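Local coordinates for protein diketoreductase (Acinetobacter baylyi, PDB 4E12) that reduces dicarbonyl compounds with NADH and probably also interconverts (3S)-3-hydroxyacyl-CoA and 3-oxoacyl-CoA, at residues T5-L10 with H26-T31; Q18-T23 with K45-L50; V30-I35 with G71-S76. All coordinates share one frame; numbering follows the deposited sequence.

How the interactions relate
All three interactions lie in the N-terminal NAD-binding domain, on the same side of the chain's centre. Interactions 1 and 3 share strand 29-33 and, about 8 Å apart between centres, join it to its two sheet neighbours, strands 6-10 and 74-76, the latter the outermost strand of this sheet within the chain. Interaction 2 lies about 12 Å from interaction 1 and 10 Å from interaction 3, centre to centre, and packs helix 14-25 against helix 37-57, the helices before and after strand 29-33. Its segments therefore alternate along the chain with those of the strand pairings. Val-30 meets helix 14-25 and Ala-32 meets helix 37-57, so the helices form a layer packed on one face of the sheet, beside the NAD(+) site.

Interaction 1: T5-L10 with H26-T31; sequences TNVTVL and HGFAVT
Thr-8 and Thr-31 project in parallel from adjacent strands, with Thr-8 OG1 3.7 Å from Thr-31 CB. Further back along the strands, Asn-6 OD1 rests 3.6 Å from Ala-29 CB on this same face. Val-7 and Val-30 project to the other face. With Val-7 CG1 anti to the backbone N (chi1 179°), CG2 is left beside that N and is the methyl that reaches Phe-28, coming within 4.1 Å of CD2 obliquely to the ring. Between the strands, four backbone hydrogen bonds alternate in direction. Ala-29 N donates to Thr-5 O and Val-7 N to Ala-29 O (2.8 Å); Thr-31 N then reaches Val-7 O (2.9 Å) and Val-9 N reaches Thr-31 O. CA-H...O contacts, such as Val-30 CA to Val-7 O at 3.2 Å, supplement this parallel ladder. Further out, Thr-8 OG1 bonds Ala-82 O and Asn-6 ND2 bonds Asp-85 O, fixing two polar ends of the threonine face, while helix 14-25 packs against Val-9 and Val-30 and Phe-173 meets the Phe-28 ring edge-to-face. Strand 6-10, helix 14-25 and strand 29-33 make the first beta-alpha-beta unit of a Rossmann fold, whose glycine-rich turn follows Leu-10.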
ATOM      1  N   THR A   5      -3.480 -28.857  23.466  1.00 40.69           N
ATOM      2  CA  THR A   5      -4.263 -28.493  24.637  1.00 38.94           C
ATOM      3  C   THR A   5      -3.446 -27.621  25.584  1.00 34.73           C
ATOM      4  O   THR A   5      -3.937 -26.608  26.092  1.00 40.02           O
ATOM      5  CB  THR A   5      -4.740 -29.744  25.426  1.00 39.12           C
ATOM      6  OG1 THR A   5      -5.670 -30.497  24.634  1.00 48.16           O
ATOM      7  CG2 THR A   5      -5.401 -29.323  26.723  1.00 41.15           C
ATOM      8  N   ASN A   6      -2.203 -28.017  25.826  1.00 37.40           N
ATOM      9  CA  ASN A   6      -1.352 -27.277  26.753  1.00 34.79           C
ATOM     10  C   ASN A   6      -0.423 -26.385  25.963  1.00 35.37           C
ATOM     11  O   ASN A   6       0.364 -26.850  25.136  1.00 32.29           O
ATOM     12  CB  ASN A   6      -0.506 -28.228  27.603  1.00 42.83           C
ATOM     13  CG  ASN A   6      -1.350 -29.171  28.446  1.00 41.36           C
ATOM     14  OD1 ASN A   6      -2.485 -28.855  28.815  1.00 47.73           O
ATOM     15  ND2 ASN A   6      -0.796 -30.343  28.752  1.00 39.11           N
ATOM     16  N   VAL A   7      -0.491 -25.098  26.241  1.00 31.66           N
ATOM     17  CA  VAL A   7       0.318 -24.169  25.503  1.00 31.03           C
ATOM     18  C   VAL A   7       1.159 -23.404  26.484  1.00 29.24           C
ATOM     19  O   VAL A   7       0.635 -22.877  27.467  1.00 34.53           O
ATOM     20  CB  VAL A   7      -0.561 -23.200  24.679  1.00 28.43           C
ATOM     21  CG1 VAL A   7       0.328 -22.213  23.927  1.00 31.86           C
ATOM     22  CG2 VAL A   7      -1.420 -23.994  23.703  1.00 32.00           C
ATOM     23  N   THR A   8       2.464 -23.378  26.229  1.00 31.02           N
ATOM     24  CA  THR A   8       3.374 -22.550  27.001  1.00 29.23           C
ATOM     25  C   THR A   8       3.902 -21.432  26.124  1.00 30.31           C
ATOM     26  O   THR A   8       4.318 -21.639  24.978  1.00 30.93           O
ATOM     27  CB  THR A   8       4.566 -23.351  27.603  1.00 31.98           C
ATOM     28  OG1 THR A   8       4.050 -24.381  28.462  1.00 32.98           O
ATOM     29  CG2 THR A   8       5.474 -22.439  28.420  1.00 28.06           C
ATOM     30  N   VAL A   9       3.861 -20.236  26.676  1.00 30.54           N
ATOM     31  CA  VAL A   9       4.365 -19.065  25.990  1.00 32.27           C
ATOM     32  C   VAL A   9       5.620 -18.614  26.727  1.00 29.08           C
ATOM     33  O   VAL A   9       5.582 -18.454  27.948  1.00 33.14           O
ATOM     34  CB  VAL A   9       3.309 -17.945  25.990  1.00 28.80           C
ATOM     35  CG1 VAL A   9       3.890 -16.709  25.334  1.00 28.61           C
ATOM     36  CG2 VAL A   9       2.067 -18.394  25.220  1.00 28.59           C
ATOM     37  N   LEU A  10       6.720 -18.447  25.994  1.00 30.57           N
ATOM     38  CA  LEU A  10       7.997 -18.048  26.579  1.00 31.70           C
ATOM     39  C   LEU A  10       8.157 -16.550  26.414  1.00 30.87           C
ATOM     40  O   LEU A  10       8.288 -16.041  25.294  1.00 29.50           O
ATOM     41  CB  LEU A  10       9.154 -18.746  25.873  1.00 30.68           C
ATOM     42  CG  LEU A  10       9.045 -20.254  25.693  1.00 30.93           C
ATOM     43  CD1 LEU A  10      10.349 -20.717  25.075  1.00 31.64           C
ATOM     44  CD2 LEU A  10       8.789 -20.944  27.031  1.00 30.80           C
ATOM     45  N   HIS A  26      -9.425 -18.403  24.649  1.00 30.14           N
ATOM     46  CA  HIS A  26     -10.066 -19.364  23.755  1.00 30.52           C
ATOM     47  C   HIS A  26     -10.043 -20.806  24.234  1.00 35.51           C
ATOM     48  O   HIS A  26     -10.251 -21.719  23.430  1.00 33.96           O
ATOM     49  CB  HIS A  26      -9.506 -19.288  22.346  1.00 29.59           C
ATOM     50  CG  HIS A  26     -10.022 -18.134  21.551  1.00 31.37           C
ATOM     51  ND1 HIS A  26      -9.465 -16.877  21.612  1.00 39.85           N
ATOM     52  CD2 HIS A  26     -11.052 -18.051  20.673  1.00 32.50           C
ATOM     53  CE1 HIS A  26     -10.131 -16.066  20.808  1.00 34.30           C
ATOM     54  NE2 HIS A  26     -11.097 -16.754  20.227  1.00 37.65           N
ATOM     55  N   GLY A  27      -9.777 -21.020  25.521  1.00 37.42           N
ATOM     56  CA  GLY A  27     -10.040 -22.325  26.102  1.00 36.14           C
ATOM     57  C   GLY A  27      -8.848 -23.217  26.338  1.00 41.30           C
ATOM     58  O   GLY A  27      -8.987 -24.270  26.957  1.00 41.35           O
ATOM     59  N   PHE A  28      -7.677 -22.828  25.857  1.00 37.11           N
ATOM     60  CA  PHE A  28      -6.482 -23.652  26.037  1.00 35.45           C
ATOM     61  C   PHE A  28      -5.927 -23.495  27.437  1.00 34.18           C
ATOM     62  O   PHE A  28      -6.235 -22.518  28.126  1.00 33.84           O
ATOM     63  CB  PHE A  28      -5.420 -23.314  24.983  1.00 34.36           C
ATOM     64  CG  PHE A  28      -5.830 -23.667  23.578  1.00 36.03           C
ATOM     65  CD1 PHE A  28      -6.700 -22.854  22.868  1.00 39.13           C
ATOM     66  CD2 PHE A  28      -5.345 -24.818  22.968  1.00 36.32           C
ATOM     67  CE1 PHE A  28      -7.084 -23.181  21.569  1.00 35.34           C
ATOM     68  CE2 PHE A  28      -5.726 -25.153  21.666  1.00 33.87           C
ATOM     69  CZ  PHE A  28      -6.597 -24.328  20.969  1.00 37.08           C
ATOM     70  N   ALA A  29      -5.131 -24.472  27.862  1.00 34.45           N
ATOM     71  CA  ALA A  29      -4.448 -24.424  29.150  1.00 33.94           C
ATOM     72  C   ALA A  29      -3.094 -23.782  28.957  1.00 31.91           C
ATOM     73  O   ALA A  29      -2.184 -24.388  28.383  1.00 36.37           O
ATOM     74  CB  ALA A  29      -4.282 -25.830  29.713  1.00 38.12           C
ATOM     75  N   VAL A  30      -2.965 -22.563  29.453  1.00 30.46           N
ATOM     76  CA  VAL A  30      -1.810 -21.726  29.170  1.00 33.12           C
ATOM     77  C   VAL A  30      -0.902 -21.616  30.374  1.00 32.63           C
ATOM     78  O   VAL A  30      -1.357 -21.373  31.500  1.00 33.41           O
ATOM     79  CB  VAL A  30      -2.259 -20.323  28.724  1.00 29.57           C
ATOM     80  CG1 VAL A  30      -1.086 -19.362  28.591  1.00 29.28           C
ATOM     81  CG2 VAL A  30      -2.995 -20.419  27.397  1.00 28.24           C
ATOM     82  N   THR A  31       0.387 -21.801  30.118  1.00 35.40           N
ATOM     83  CA  THR A  31       1.417 -21.472  31.091  1.00 34.81           C
ATOM     84  C   THR A  31       2.241 -20.316  30.521  1.00 30.01           C
ATOM     85  O   THR A  31       2.725 -20.393  29.389  1.00 34.91           O
ATOM     86  CB  THR A  31       2.363 -22.661  31.326  1.00 33.80           C
ATOM     87  OG1 THR A  31       1.613 -23.781  31.808  1.00 32.69           O
ATOM     88  CG2 THR A  31       3.432 -22.297  32.347  1.00 32.62           C
TER

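Interaction 2: Q18-T23 with K45-L50; sequences QIAFQT and KRFEGL
Phe-21 lays one face of its ring under Leu-50, whose CB sits over it at 4.2 Å from the ring centroid and 17° off the normal, a CH-pi contact displaced toward the rim. The two side chains overlap head to tail, and Leu-50 CD1 runs back to Phe-21 CB at 3.8 Å. With CG anti to the backbone N (chi1 -165°), Phe-21 is swung across to helix 37-57, and Phe-21 CE1 comes 3.7 Å from Phe-47 O. Phe-47 approaches from the other helix in the reverse sense. The two phenylalanines touch obliquely, CD1 to CD1, at 4.1 Å, while the far end of the Phe-47 ring goes deeper and meets the methyl of Ala-20, Phe-47 CE1 lying 3.8 Å from Ala-20 CB. Leu-50 spreads its two methyls along helix 14-25: CD1 also reaches Gln-18 N, and the Leu-50 side chain lies roughly perpendicular to that of Gln-18, with Leu-50 CD2 4.1 Å from Gln-18 CG. No hydrogen bond links the two segments, and the contact is held by apolar packing. The amide of Gln-18 is turned to other partners, NE2 to Asn-146 OD1 and OE1 to Val-148 N. The axes of the two segments come no closer than 10.1 Å and are inclined by 53°, a separation bridged by the two aromatic rings and Leu-50. Tyr-54 meets the Phe-21 ring edge-to-face farther along helix 37-57, Leu-70 of helix 65-72 touches Phe-47, and strand 29-33 lies beneath, with Val-30 against Ala-20 and Ala-32 against Phe-47.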
ATOM      1  N   GLN A  18      -0.044 -10.850  25.056  1.00 30.79           N
ATOM      2  CA  GLN A  18      -1.225 -10.901  24.180  1.00 30.73           C
ATOM      3  C   GLN A  18      -1.449 -12.306  23.634  1.00 27.15           C
ATOM      4  O   GLN A  18      -2.583 -12.783  23.559  1.00 32.19           O
ATOM      5  CB  GLN A  18      -1.081  -9.937  23.006  1.00 32.71           C
ATOM      6  CG  GLN A  18      -0.989  -8.501  23.427  1.00 37.33           C
ATOM      7  CD  GLN A  18      -0.914  -7.537  22.266  1.00 36.54           C
ATOM      8  OE1 GLN A  18      -1.544  -7.726  21.223  1.00 33.67           O
ATOM      9  NE2 GLN A  18      -0.133  -6.493  22.444  1.00 38.21           N
ATOM     10  N   ILE A  19      -0.368 -12.965  23.230  1.00 29.68           N
ATOM     11  CA  ILE A  19      -0.471 -14.299  22.665  1.00 27.67           C
ATOM     12  C   ILE A  19      -0.998 -15.254  23.727  1.00 29.17           C
ATOM     13  O   ILE A  19      -1.876 -16.079  23.462  1.00 25.87           O
ATOM     14  CB  ILE A  19       0.906 -14.801  22.162  1.00 30.96           C
ATOM     15  CG1 ILE A  19       1.391 -13.934  20.993  1.00 31.27           C
ATOM     16  CG2 ILE A  19       0.822 -16.279  21.800  1.00 28.94           C
ATOM     17  CD1 ILE A  19       2.814 -14.240  20.524  1.00 32.45           C
ATOM     18  N   ALA A  20      -0.453 -15.125  24.929  1.00 30.00           N
ATOM     19  CA  ALA A  20      -0.848 -15.969  26.043  1.00 29.52           C
ATOM     20  C   ALA A  20      -2.303 -15.730  26.403  1.00 30.89           C
ATOM     21  O   ALA A  20      -3.057 -16.686  26.605  1.00 30.62           O
ATOM     22  CB  ALA A  20       0.068 -15.726  27.235  1.00 26.50           C
ATOM     23  N   PHE A  21      -2.718 -14.463  26.435  1.00 29.43           N
ATOM     24  CA  PHE A  21      -4.069 -14.138  26.842  1.00 30.22           C
ATOM     25  C   PHE A  21      -5.086 -14.563  25.806  1.00 31.16           C
ATOM     26  O   PHE A  21      -6.098 -15.155  26.158  1.00 29.07           O
ATOM     27  CB  PHE A  21      -4.254 -12.655  27.188  1.00 28.22           C
ATOM     28  CG  PHE A  21      -5.522 -12.392  27.948  1.00 31.97           C
ATOM     29  CD1 PHE A  21      -5.529 -12.451  29.340  1.00 30.17           C
ATOM     30  CD2 PHE A  21      -6.712 -12.097  27.277  1.00 31.09           C
ATOM     31  CE1 PHE A  21      -6.717 -12.220  30.068  1.00 33.07           C
ATOM     32  CE2 PHE A  21      -7.897 -11.866  27.985  1.00 33.90           C
ATOM     33  CZ  PHE A  21      -7.901 -11.924  29.381  1.00 34.14           C
ATOM     34  N   GLN A  22      -4.839 -14.247  24.540  1.00 27.87           N
ATOM     35  CA  GLN A  22      -5.685 -14.709  23.448  1.00 29.77           C
ATOM     36  C   GLN A  22      -5.863 -16.231  23.511  1.00 36.27           C
ATOM     37  O   GLN A  22      -6.960 -16.764  23.322  1.00 33.20           O
ATOM     38  CB  GLN A  22      -5.066 -14.305  22.096  1.00 27.18           C
ATOM     39  CG  GLN A  22      -5.933 -14.636  20.866  1.00 30.15           C
ATOM     40  CD  GLN A  22      -7.184 -13.774  20.731  1.00 29.13           C
ATOM     41  OE1 GLN A  22      -7.429 -12.865  21.529  1.00 35.55           O
ATOM     42  NE2 GLN A  22      -7.982 -14.059  19.711  1.00 33.98           N
ATOM     43  N   THR A  23      -4.774 -16.937  23.780  1.00 33.90           N
ATOM     44  CA  THR A  23      -4.804 -18.394  23.790  1.00 32.14           C
ATOM     45  C   THR A  23      -5.608 -18.913  24.987  1.00 33.33           C
ATOM     46  O   THR A  23      -6.422 -19.831  24.849  1.00 39.67           O
ATOM     47  CB  THR A  23      -3.369 -18.971  23.741  1.00 30.98           C
ATOM     48  OG1 THR A  23      -2.769 -18.637  22.484  1.00 27.33           O
ATOM     49  CG2 THR A  23      -3.382 -20.480  23.878  1.00 30.39           C
ATOM     50  N   LYS A  45       0.188  -8.283  35.797  1.00 34.89           N
ATOM     51  CA  LYS A  45      -0.307  -6.945  35.500  1.00 36.25           C
ATOM     52  C   LYS A  45      -0.691  -6.788  34.025  1.00 34.85           C
ATOM     53  O   LYS A  45      -1.747  -6.227  33.721  1.00 32.45           O
ATOM     54  CB  LYS A  45       0.690  -5.861  35.938  1.00 36.75           C
ATOM     55  CG  LYS A  45       0.925  -5.841  37.447  1.00 44.48           C
ATOM     56  CD  LYS A  45       2.011  -4.845  37.839  1.00 54.62           C
ATOM     57  CE  LYS A  45       2.302  -4.902  39.334  1.00 67.86           C
ATOM     58  NZ  LYS A  45       3.376  -3.945  39.738  1.00 64.86           N
ATOM     59  N   ARG A  46       0.129  -7.282  33.097  1.00 34.27           N
ATOM     60  CA  ARG A  46      -0.260  -7.147  31.694  1.00 32.02           C
ATOM     61  C   ARG A  46      -1.544  -7.921  31.448  1.00 31.51           C
ATOM     62  O   ARG A  46      -2.420  -7.461  30.715  1.00 30.74           O
ATOM     63  CB  ARG A  46       0.820  -7.618  30.723  1.00 34.37           C
ATOM     64  CG  ARG A  46       2.085  -6.772  30.730  1.00 33.31           C
ATOM     65  CD  ARG A  46       3.024  -7.157  29.601  1.00 37.51           C
ATOM     66  NE  ARG A  46       4.181  -6.271  29.551  1.00 39.96           N
ATOM     67  CZ  ARG A  46       5.309  -6.470  30.225  1.00 58.72           C
ATOM     68  NH1 ARG A  46       5.443  -7.532  31.011  1.00 51.24           N
ATOM     69  NH2 ARG A  46       6.309  -5.606  30.120  1.00 64.52           N
ATOM     70  N   PHE A  47      -1.649  -9.099  32.053  1.00 30.29           N
ATOM     71  CA  PHE A  47      -2.842  -9.923  31.863  1.00 33.18           C
ATOM     72  C   PHE A  47      -4.088  -9.249  32.424  1.00 33.97           C
ATOM     73  O   PHE A  47      -5.162  -9.320  31.823  1.00 31.35           O
ATOM     74  CB  PHE A  47      -2.685 -11.307  32.491  1.00 32.26           C
ATOM     75  CG  PHE A  47      -1.700 -12.197  31.799  1.00 30.20           C
ATOM     76  CD1 PHE A  47      -1.600 -12.224  30.410  1.00 29.42           C
ATOM     77  CD2 PHE A  47      -0.869 -13.022  32.543  1.00 32.33           C
ATOM     78  CE1 PHE A  47      -0.686 -13.057  29.779  1.00 31.03           C
ATOM     79  CE2 PHE A  47       0.043 -13.857  31.924  1.00 29.48           C
ATOM     80  CZ  PHE A  47       0.139 -13.877  30.539  1.00 31.30           C
ATOM     81  N   GLU A  48      -3.960  -8.604  33.577  1.00 35.07           N
ATOM     82  CA  GLU A  48      -5.097  -7.897  34.147  1.00 32.79           C
ATOM     83  C   GLU A  48      -5.592  -6.798  33.207  1.00 34.71           C
ATOM     84  O   GLU A  48      -6.798  -6.683  32.963  1.00 35.18           O
ATOM     85  CB  GLU A  48      -4.749  -7.356  35.531  1.00 34.96           C
ATOM     86  CG  GLU A  48      -4.535  -8.485  36.511  1.00 39.26           C
ATOM     87  CD  GLU A  48      -3.945  -8.055  37.832  1.00 40.42           C
ATOM     88  OE1 GLU A  48      -3.324  -6.974  37.905  1.00 49.84           O
ATOM     89  OE2 GLU A  48      -4.096  -8.826  38.801  1.00 40.35           O
ATOM     90  N   GLY A  49      -4.665  -6.003  32.674  1.00 34.92           N
ATOM     91  CA  GLY A  49      -5.030  -5.003  31.678  1.00 30.99           C
ATOM     92  C   GLY A  49      -5.681  -5.580  30.426  1.00 34.30           C
ATOM     93  O   GLY A  49      -6.673  -5.045  29.917  1.00 32.98           O
ATOM     94  N   LEU A  50      -5.117  -6.675  29.912  1.00 37.50           N
ATOM     95  CA  LEU A  50      -5.694  -7.343  28.753  1.00 32.34           C
ATOM     96  C   LEU A  50      -7.111  -7.823  29.041  1.00 32.75           C
ATOM     97  O   LEU A  50      -7.981  -7.725  28.176  1.00 34.07           O
ATOM     98  CB  LEU A  50      -4.793  -8.492  28.257  1.00 32.44           C
ATOM     99  CG  LEU A  50      -3.428  -8.082  27.674  1.00 34.96           C
ATOM    100  CD1 LEU A  50      -2.530  -9.291  27.454  1.00 32.21           C
ATOM    101  CD2 LEU A  50      -3.626  -7.314  26.373  1.00 33.29           C
TER

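Interaction 3: V30-I35 with G71-S76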
ATOM      1  N   VAL A  30      -2.965 -22.563  29.453  1.00 30.46           N
ATOM      2  CA  VAL A  30      -1.810 -21.726  29.170  1.00 33.12           C
ATOM      3  C   VAL A  30      -0.902 -21.616  30.374  1.00 32.63           C
ATOM      4  O   VAL A  30      -1.357 -21.373  31.500  1.00 33.41           O
ATOM      5  CB  VAL A  30      -2.259 -20.323  28.724  1.00 29.57           C
ATOM      6  CG1 VAL A  30      -1.086 -19.362  28.591  1.00 29.28           C
ATOM      7  CG2 VAL A  30      -2.995 -20.419  27.397  1.00 28.24           C
ATOM      8  N   THR A  31       0.387 -21.801  30.118  1.00 35.40           N
ATOM      9  CA  THR A  31       1.417 -21.472  31.091  1.00 34.81           C
ATOM     10  C   THR A  31       2.241 -20.316  30.521  1.00 30.01           C
ATOM     11  O   THR A  31       2.725 -20.393  29.389  1.00 34.91           O
ATOM     12  CB  THR A  31       2.363 -22.661  31.326  1.00 33.80           C
ATOM     13  OG1 THR A  31       1.613 -23.781  31.808  1.00 32.69           O
ATOM     14  CG2 THR A  31       3.432 -22.297  32.347  1.00 32.62           C
ATOM     15  N   ALA A  32       2.380 -19.241  31.289  1.00 31.61           N
ATOM     16  CA  ALA A  32       3.220 -18.121  30.883  1.00 30.42           C
ATOM     17  C   ALA A  32       4.558 -18.240  31.589  1.00 31.76           C
ATOM     18  O   ALA A  32       4.612 -18.298  32.820  1.00 33.63           O
ATOM     19  CB  ALA A  32       2.545 -16.804  31.269  1.00 29.68           C
ATOM     20  N   TYR A  33       5.638 -18.263  30.813  1.00 30.04           N
ATOM     21  CA  TYR A  33       6.963 -18.433  31.376  1.00 32.67           C
ATOM     22  C   TYR A  33       7.783 -17.145  31.282  1.00 29.51           C
ATOM     23  O   TYR A  33       7.745 -16.422  30.277  1.00 28.83           O
ATOM     24  CB  TYR A  33       7.715 -19.586  30.704  1.00 31.78           C
ATOM     25  CG  TYR A  33       9.180 -19.522  31.036  1.00 33.61           C
ATOM     26  CD1 TYR A  33       9.667 -20.067  32.221  1.00 37.01           C
ATOM     27  CD2 TYR A  33      10.083 -18.904  30.172  1.00 35.67           C
ATOM     28  CE1 TYR A  33      11.017 -19.999  32.537  1.00 36.06           C
ATOM     29  CE2 TYR A  33      11.431 -18.828  30.478  1.00 34.48           C
ATOM     30  CZ  TYR A  33      11.891 -19.377  31.658  1.00 39.10           C
ATOM     31  OH  TYR A  33      13.225 -19.305  31.958  1.00 37.28           O
ATOM     32  N   ASP A  34       8.514 -16.848  32.343  1.00 31.44           N
ATOM     33  CA  ASP A  34       9.451 -15.739  32.292  1.00 28.99           C
ATOM     34  C   ASP A  34      10.515 -15.973  33.361  1.00 33.40           C
ATOM     35  O   ASP A  34      10.441 -16.957  34.106  1.00 32.17           O
ATOM     36  CB  ASP A  34       8.742 -14.401  32.434  1.00 36.28           C
ATOM     37  CG  ASP A  34       9.464 -13.280  31.691  1.00 37.31           C
ATOM     38  OD1 ASP A  34      10.705 -13.300  31.607  1.00 36.53           O
ATOM     39  OD2 ASP A  34       8.787 -12.385  31.160  1.00 37.87           O
ATOM     40  N   ILE A  35      11.495 -15.083  33.447  1.00 32.39           N
ATOM     41  CA  ILE A  35      12.753 -15.451  34.099  1.00 37.54           C
ATOM     42  C   ILE A  35      12.735 -15.434  35.619  1.00 36.13           C
ATOM     43  O   ILE A  35      13.479 -16.183  36.248  1.00 35.87           O
ATOM     44  CB  ILE A  35      13.944 -14.634  33.558  1.00 40.10           C
ATOM     45  CG1 ILE A  35      13.768 -13.146  33.868  1.00 40.32           C
ATOM     46  CG2 ILE A  35      14.073 -14.853  32.062  1.00 42.01           C
ATOM     47  CD1 ILE A  35      14.908 -12.275  33.345  1.00 40.34           C
ATOM     48  N   GLY A  71      -7.802 -15.888  35.377  1.00 36.69           N
ATOM     49  CA  GLY A  71      -7.557 -16.688  36.563  1.00 39.71           C
ATOM     50  C   GLY A  71      -7.048 -18.079  36.276  1.00 39.28           C
ATOM     51  O   GLY A  71      -6.474 -18.720  37.162  1.00 39.42           O
ATOM     52  N   GLY A  72      -7.250 -18.553  35.048  1.00 42.64           N
ATOM     53  CA  GLY A  72      -6.808 -19.889  34.689  1.00 37.11           C
ATOM     54  C   GLY A  72      -5.363 -20.001  34.209  1.00 38.19           C
ATOM     55  O   GLY A  72      -4.861 -21.114  34.045  1.00 38.28           O
ATOM     56  N   ILE A  73      -4.697 -18.870  33.978  1.00 34.64           N
ATOM     57  CA  ILE A  73      -3.307 -18.845  33.493  1.00 31.71           C
ATOM     58  C   ILE A  73      -2.312 -19.281  34.578  1.00 33.15           C
ATOM     59  O   ILE A  73      -2.342 -18.783  35.705  1.00 33.30           O
ATOM     60  CB  ILE A  73      -2.918 -17.429  32.991  1.00 31.90           C
ATOM     61  CG1 ILE A  73      -3.696 -17.098  31.714  1.00 30.45           C
ATOM     62  CG2 ILE A  73      -1.415 -17.326  32.799  1.00 32.36           C
ATOM     63  CD1 ILE A  73      -3.584 -15.680  31.265  1.00 36.57           C
ATOM     64  N   ARG A  74      -1.433 -20.212  34.231  1.00 33.08           N
ATOM     65  CA  ARG A  74      -0.404 -20.675  35.165  1.00 34.57           C
ATOM     66  C   ARG A  74       0.897 -19.903  34.905  1.00 34.31           C
ATOM     67  O   ARG A  74       1.263 -19.683  33.750  1.00 33.40           O
ATOM     68  CB  ARG A  74      -0.203 -22.185  34.991  1.00 40.06           C
ATOM     69  CG  ARG A  74       0.730 -22.829  36.014  1.00 63.15           C
ATOM     70  CD  ARG A  74       0.674 -24.358  35.975  1.00 91.24           C
ATOM     71  NE  ARG A  74       1.217 -24.937  34.746  1.00110.04           N
ATOM     72  CZ  ARG A  74       2.473 -25.356  34.606  1.00 86.38           C
ATOM     73  NH1 ARG A  74       3.329 -25.260  35.617  1.00102.34           N
ATOM     74  NH2 ARG A  74       2.880 -25.876  33.455  1.00 60.17           N
ATOM     75  N   TYR A  75       1.577 -19.481  35.968  1.00 31.50           N
ATOM     76  CA  TYR A  75       2.811 -18.715  35.841  1.00 31.98           C
ATOM     77  C   TYR A  75       3.955 -19.578  36.284  1.00 33.44           C
ATOM     78  O   TYR A  75       3.853 -20.277  37.298  1.00 34.12           O
ATOM     79  CB  TYR A  75       2.791 -17.486  36.750  1.00 32.54           C
ATOM     80  CG  TYR A  75       1.654 -16.552  36.484  1.00 33.93           C
ATOM     81  CD1 TYR A  75       1.853 -15.392  35.738  1.00 33.24           C
ATOM     82  CD2 TYR A  75       0.377 -16.818  36.972  1.00 34.92           C
ATOM     83  CE1 TYR A  75       0.814 -14.513  35.488  1.00 33.61           C
ATOM     84  CE2 TYR A  75      -0.679 -15.946  36.718  1.00 31.20           C
ATOM     85  CZ  TYR A  75      -0.446 -14.797  35.976  1.00 36.08           C
ATOM     86  OH  TYR A  75      -1.455 -13.916  35.708  1.00 34.11           O
ATOM     87  N   SER A  76       5.056 -19.506  35.553  1.00 31.66           N
ATOM     88  CA  SER A  76       6.208 -20.339  35.886  1.00 33.23           C
ATOM     89  C   SER A  76       7.515 -19.602  35.597  1.00 35.31           C
ATOM     90  O   SER A  76       7.610 -18.877  34.601  1.00 30.88           O
ATOM     91  CB  SER A  76       6.150 -21.617  35.051  1.00 34.32           C
ATOM     92  OG  SER A  76       7.215 -22.492  35.365  1.00 36.99           O
TER
HETATM   93  O   HOH W   1      -5.159 -21.489  30.997  1.00 40.06           O
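Strands 30-33 and 74-76 run parallel, 4.6 Å apart and inclined by 29°, joined by hydrogen bonds from Arg-74 N to Val-30 O (3.0 Å), Ala-32 N to Arg-74 O (2.7 Å), Ser-76 N to Ala-32 O and Asp-34 N to Ser-76 O. Arg-74 runs alongside Thr-31, then bends at chi3 (68°) to bring its guanidinium back over the threonine: Thr-31 CG2 lies 3.8 Å from its plane, toward the rim, and Thr-31 OG1 is 3.0 Å from Arg-74 NH2. This arginine is poorly ordered. On the same face Thr-31 CG2 also touches Ser-76 CB at 3.9 Å, and Tyr-33 CD1 approaches Ser-76 O at 3.4 Å, obliquely to the tyrosine ring. On the opposite face Ala-32 CB lies 4.3 Å from Ile-73 CG2, which in turn covers one face of the Tyr-75 ring, with Phe-47 of helix 37-57 against Ile-73. A water accepts from Val-30 N and donates weakly to Gly-72 O, prolonging the pairing. At the other end Asp-34, an NAD(+)-binding residue, has OD1 bonded by Ile-35 N through the anti lone pair and OD2 by Thr-12 OG1. The carboxylate is thus held in a defined orientation, consistent with the acidic residue ending this strand in NAD-dependent Rossmann folds, which commonly binds the adenosine ribose.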